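Local coordinates for protein peptide amidase (Stenotrophomonas maltophilia, PDB 1M22) that probably hydrolyses amide bonds as a peptide amidase of the amidase signature family, at residues A[284-289]-A[418-423]; A[336-339]-A[344-347]. One frame throughout, in Å; residues are numbered along the deposited sequence.

Contact 1 (A[284-289]-A[418-423]); sequences LKYRGM and TGVAWP
The phenol of Tyr-286 reaches across to the backbone of Gly-419 and Val-420, and its OH accepts a hydrogen bond from Val-420 N. At 3.1 Å between these two atoms and 172° at the hydrogen, the bond is nearly straight. Both segments follow neighbouring parallel strands of the central mixed sheet of the amidase fold, 275-279 and 412-416, so the contact ties together two loops leaving the same part of that sheet. Tyr-286 OH also meets the Val-420 methyl CG2 at 3.2 Å. Gly-419 CA sits over one face of the Tyr-286 ring as a CH-pi contact, 4.0 Å from the centroid and 23° off the normal, displaced toward the rim; its nearest ring atom is CZ. With no side chain on Gly-419, its CA comes down directly onto the ring. On the tyrosine side, CG lies anti to the backbone N (chi1 179°), which directs the ring toward 418-423. Tyr-286 also opens a type II beta turn closed by Met-289 N to Tyr-286 O, with Gly-288 at its third position. At the last position of the turn, the bent chain of Met-289 brings its methyl CE to 3.5 Å from Thr-418 O. Further out, Phe-431 meets the Tyr-286 ring edge-to-face, and Val-420 packs on Leu-457 and Val-459 of strand 457-464. Thr-418 OG1 is hydrogen-bonded to Glu-434 OE2.

Contact 2 (A[336-339]-A[344-347]); sequences RYFN and PLRS
With chi1 at -75°, Phe-338 CG stands anti to its carbonyl carbon, and Leu-345 takes the same course (chi1 -62°); the two side chains run alongside each other in a common direction. The contact lies in a short connection between the consecutive helices 319-340 and 348-357: Phe-338 belongs to the last turn of the first, and the chain doubles back through 344-347 before the second. No hydrogen bond joins the two segments; the contact is apolar packing together with backbone placed against the ring. Leu-345 CB lies over one face of the Phe-338 ring, 4.0 Å from its centroid and 16° off the normal, a CH-pi geometry. Farther out, Leu-345 CD1 meets Phe-338 CZ at 3.8 Å. At the base of the phenylalanine, Leu-345 O comes to 3.3 Å from Phe-338 CB. Toward the following helix, Leu-345 also touches Leu-351, and Arg-346 N is hydrogen-bonded to Asp-350 OD2. Ser-347 is the N-cap of helix 348-357: its OG accepts from Asp-350 N, satisfying a backbone N-H of the helix's first turn. The carbonyl of this same residue turns back to the aromatic ring, with Ser-347 O 3.9 Å from Phe-338 CE2.

In the fold
Contacts 1 and 2 flank the middle of the molecule from opposite sides, their own centres 40 Å apart and their nearest atoms about 25 Å apart, so neither touches the other. In sequence, contact 2 falls between the two segments of contact 1, within 128 intervening residues of which 81 are helical. Contact 1 is the one nearer the catalytic machinery: the side chain of Thr-418 is about 12 Å from that of the nucleophile Ser-189, and it touches Cys-192 and Ile-196 on the helix that follows. Contact 2 is remote from the active-site residues; the side chain of Phe-338 is about 14 Å from a bound HEPES molecule.

Contact 1 (A[284-289]-A[418-423])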
loop_
_atom_site.group_PDB
_atom_site.type_symbol
_atom_site.label_atom_id
_atom_site.label_comp_id
_atom_site.label_asym_id
_atom_site.label_seq_id
_atom_site.Cartn_x
_atom_site.Cartn_y
_atom_site.Cartn_z
ATOM N N LEU A 284 10.294 -2.647 -20.177
ATOM C CA LEU A 284 10.975 -3.928 -20.351
ATOM C C LEU A 284 12.431 -3.717 -20.761
ATOM O O LEU A 284 13.269 -4.600 -20.570
ATOM C CB LEU A 284 10.277 -4.769 -21.425
ATOM C CG LEU A 284 8.835 -5.223 -21.187
ATOM C CD1 LEU A 284 8.348 -5.998 -22.405
ATOM C CD2 LEU A 284 8.755 -6.088 -19.938
ATOM N N LYS A 285 12.724 -2.547 -21.321
ATOM C CA LYS A 285 14.078 -2.233 -21.770
ATOM C C LYS A 285 14.820 -1.291 -20.828
ATOM O O LYS A 285 15.889 -0.779 -21.160
ATOM C CB LYS A 285 14.039 -1.633 -23.178
ATOM C CG LYS A 285 13.296 -2.490 -24.193
ATOM C CD LYS A 285 13.790 -3.933 -24.201
ATOM C CE LYS A 285 15.245 -4.041 -24.633
ATOM N NZ LYS A 285 15.711 -5.459 -24.629
ATOM N N TYR A 286 14.241 -1.060 -19.656
ATOM C CA TYR A 286 14.852 -0.208 -18.645
ATOM C C TYR A 286 16.223 -0.812 -18.340
ATOM O O TYR A 286 16.374 -2.033 -18.302
ATOM C CB TYR A 286 13.949 -0.197 -17.406
ATOM C CG TYR A 286 14.433 0.623 -16.233
ATOM C CD1 TYR A 286 15.276 0.070 -15.272
ATOM C CD2 TYR A 286 14.007 1.940 -16.057
ATOM C CE1 TYR A 286 15.676 0.805 -14.157
ATOM C CE2 TYR A 286 14.404 2.684 -14.948
ATOM C CZ TYR A 286 15.235 2.108 -14.003
ATOM O OH TYR A 286 15.604 2.827 -12.889
ATOM N N ARG A 287 17.226 0.038 -18.145
ATOM C CA ARG A 287 18.583 -0.433 -17.877
ATOM C C ARG A 287 18.662 -1.507 -16.791
ATOM O O ARG A 287 18.307 -1.263 -15.635
ATOM C CB ARG A 287 19.483 0.746 -17.490
ATOM C CG ARG A 287 20.959 0.382 -17.375
ATOM C CD ARG A 287 21.795 1.565 -16.905
ATOM N NE ARG A 287 21.483 1.952 -15.530
ATOM C CZ ARG A 287 21.704 1.185 -14.466
ATOM N NH1 ARG A 287 22.241 -0.020 -14.610
ATOM N NH2 ARG A 287 21.387 1.623 -13.254
ATOM N N GLY A 288 19.132 -2.692 -17.175
ATOM C CA GLY A 288 19.268 -3.792 -16.235
ATOM C C GLY A 288 18.027 -4.653 -16.067
ATOM O O GLY A 288 18.072 -5.690 -15.406
ATOM N N MET A 289 16.924 -4.237 -16.677
ATOM C CA MET A 289 15.664 -4.968 -16.561
ATOM C C MET A 289 15.515 -6.239 -17.406
ATOM O O MET A 289 14.991 -7.243 -16.925
ATOM C CB MET A 289 14.493 -4.030 -16.866
ATOM C CG MET A 289 13.126 -4.562 -16.436
ATOM S SD MET A 289 12.923 -4.641 -14.633
ATOM C CE MET A 289 12.579 -2.930 -14.261
ATOM N N THR A 418 8.009 -1.039 -11.654
ATOM C CA THR A 418 8.558 0.281 -11.929
ATOM C C THR A 418 10.074 0.138 -12.036
ATOM O O THR A 418 10.586 -0.976 -12.121
ATOM C CB THR A 418 8.179 1.273 -10.793
ATOM O OG1 THR A 418 8.644 2.587 -11.122
ATOM C CG2 THR A 418 8.786 0.836 -9.459
ATOM N N GLY A 419 10.786 1.261 -12.058
ATOM C CA GLY A 419 12.237 1.213 -12.130
ATOM C C GLY A 419 12.798 1.136 -10.722
ATOM O O GLY A 419 12.097 0.718 -9.799
ATOM N N VAL A 420 14.055 1.532 -10.541
ATOM C CA VAL A 420 14.660 1.488 -9.215
ATOM C C VAL A 420 14.656 2.850 -8.536
ATOM O O VAL A 420 14.403 3.876 -9.166
ATOM C CB VAL A 420 16.112 0.974 -9.268
ATOM C CG1 VAL A 420 16.135 -0.445 -9.807
ATOM C CG2 VAL A 420 16.964 1.896 -10.127
ATOM N N ALA A 421 14.931 2.844 -7.237
ATOM C CA ALA A 421 14.965 4.068 -6.452
ATOM C C ALA A 421 15.957 5.071 -7.033
ATOM O O ALA A 421 17.006 4.697 -7.561
ATOM C CB ALA A 421 15.331 3.745 -5.010
ATOM N N TRP A 422 15.612 6.345 -6.910
ATOM C CA TRP A 422 16.428 7.444 -7.412
ATOM C C TRP A 422 16.894 8.310 -6.243
ATOM O O TRP A 422 16.327 8.250 -5.152
ATOM C CB TRP A 422 15.587 8.290 -8.367
ATOM C CG TRP A 422 14.315 8.773 -7.729
ATOM C CD1 TRP A 422 14.122 9.954 -7.070
ATOM C CD2 TRP A 422 13.077 8.054 -7.634
ATOM N NE1 TRP A 422 12.842 10.015 -6.568
ATOM C CE2 TRP A 422 12.179 8.862 -6.900
ATOM C CE3 TRP A 422 12.641 6.804 -8.095
ATOM C CZ2 TRP A 422 10.869 8.460 -6.616
ATOM C CZ3 TRP A 422 11.336 6.403 -7.811
ATOM C CH2 TRP A 422 10.467 7.232 -7.078
ATOM N N PRO A 423 17.944 9.121 -6.452
ATOM C CA PRO A 423 18.441 9.990 -5.381
ATOM C C PRO A 423 17.314 10.917 -4.927
ATOM O O PRO A 423 16.631 11.517 -5.757
ATOM C CB PRO A 423 19.573 10.760 -6.060
ATOM C CG PRO A 423 20.077 9.793 -7.077
ATOM C CD PRO A 423 18.805 9.209 -7.644
#

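Contact 2 (A[336-339]-A[344-347])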
loop_
_atom_site.group_PDB
_atom_site.type_symbol
_atom_site.label_atom_id
_atom_site.label_comp_id
_atom_site.label_asym_id
_atom_site.label_seq_id
_atom_site.Cartn_x
_atom_site.Cartn_y
_atom_site.Cartn_z
ATOM N N ARG A 336 -15.790 16.128 3.306
ATOM C CA ARG A 336 -16.727 15.224 3.973
ATOM C C ARG A 336 -16.009 14.583 5.165
ATOM O O ARG A 336 -16.577 14.459 6.251
ATOM C CB ARG A 336 -17.218 14.132 3.015
ATOM C CG ARG A 336 -18.162 13.116 3.666
ATOM C CD ARG A 336 -18.839 12.224 2.629
ATOM N NE ARG A 336 -17.905 11.323 1.956
ATOM C CZ ARG A 336 -17.386 10.229 2.506
ATOM N NH1 ARG A 336 -17.707 9.890 3.746
ATOM N NH2 ARG A 336 -16.544 9.472 1.817
ATOM N N TYR A 337 -14.758 14.178 4.959
ATOM C CA TYR A 337 -13.975 13.567 6.026
ATOM C C TYR A 337 -13.781 14.540 7.189
ATOM O O TYR A 337 -13.958 14.168 8.352
ATOM C CB TYR A 337 -12.615 13.095 5.482
ATOM C CG TYR A 337 -11.633 12.660 6.550
ATOM C CD1 TYR A 337 -10.924 13.602 7.290
ATOM C CD2 TYR A 337 -11.442 11.310 6.848
ATOM C CE1 TYR A 337 -10.052 13.222 8.299
ATOM C CE2 TYR A 337 -10.569 10.916 7.861
ATOM C CZ TYR A 337 -9.880 11.881 8.583
ATOM O OH TYR A 337 -9.024 11.529 9.599
ATOM N N PHE A 338 -13.419 15.786 6.881
ATOM C CA PHE A 338 -13.213 16.784 7.928
ATOM C C PHE A 338 -14.474 16.961 8.772
ATOM O O PHE A 338 -14.402 17.102 9.992
ATOM C CB PHE A 338 -12.838 18.152 7.337
ATOM C CG PHE A 338 -11.422 18.248 6.819
ATOM C CD1 PHE A 338 -10.415 17.413 7.295
ATOM C CD2 PHE A 338 -11.092 19.229 5.887
ATOM C CE1 PHE A 338 -9.099 17.561 6.849
ATOM C CE2 PHE A 338 -9.783 19.382 5.437
ATOM C CZ PHE A 338 -8.786 18.550 5.918
ATOM N N ASN A 339 -15.629 16.965 8.114
ATOM C CA ASN A 339 -16.902 17.136 8.803
ATOM C C ASN A 339 -17.284 15.912 9.624
ATOM O O ASN A 339 -17.672 16.031 10.784
ATOM C CB ASN A 339 -18.007 17.443 7.786
ATOM C CG ASN A 339 -19.388 17.479 8.415
ATOM O OD1 ASN A 339 -19.996 16.438 8.672
ATOM N ND2 ASN A 339 -19.885 18.681 8.673
ATOM N N PRO A 344 -9.995 19.867 12.978
ATOM C CA PRO A 344 -9.786 21.291 13.268
ATOM C C PRO A 344 -9.893 22.136 11.996
ATOM O O PRO A 344 -10.047 23.357 12.056
ATOM C CB PRO A 344 -8.392 21.315 13.892
ATOM C CG PRO A 344 -7.706 20.156 13.234
ATOM C CD PRO A 344 -8.773 19.089 13.250
ATOM N N LEU A 345 -9.800 21.467 10.850
ATOM C CA LEU A 345 -9.923 22.107 9.543
ATOM C C LEU A 345 -11.321 21.740 9.065
ATOM O O LEU A 345 -11.741 20.592 9.213
ATOM C CB LEU A 345 -8.893 21.546 8.559
ATOM C CG LEU A 345 -7.409 21.734 8.881
ATOM C CD1 LEU A 345 -6.566 20.957 7.877
ATOM C CD2 LEU A 345 -7.062 23.215 8.848
ATOM N N ARG A 346 -12.039 22.699 8.490
ATOM C CA ARG A 346 -13.398 22.447 8.026
ATOM C C ARG A 346 -13.534 22.446 6.509
ATOM O O ARG A 346 -14.531 21.968 5.970
ATOM C CB ARG A 346 -14.346 23.493 8.620
ATOM C CG ARG A 346 -14.354 23.528 10.142
ATOM C CD ARG A 346 -15.033 24.784 10.673
ATOM N NE ARG A 346 -16.431 24.887 10.266
ATOM C CZ ARG A 346 -17.382 24.027 10.622
ATOM N NH1 ARG A 346 -17.090 22.990 11.395
ATOM N NH2 ARG A 346 -18.629 24.207 10.206
ATOM N N SER A 347 -12.531 22.976 5.818
ATOM C CA SER A 347 -12.588 23.036 4.365
ATOM C C SER A 347 -11.208 22.964 3.742
ATOM O O SER A 347 -10.192 23.103 4.424
ATOM C CB SER A 347 -13.252 24.338 3.923
ATOM O OG SER A 347 -12.434 25.444 4.261
#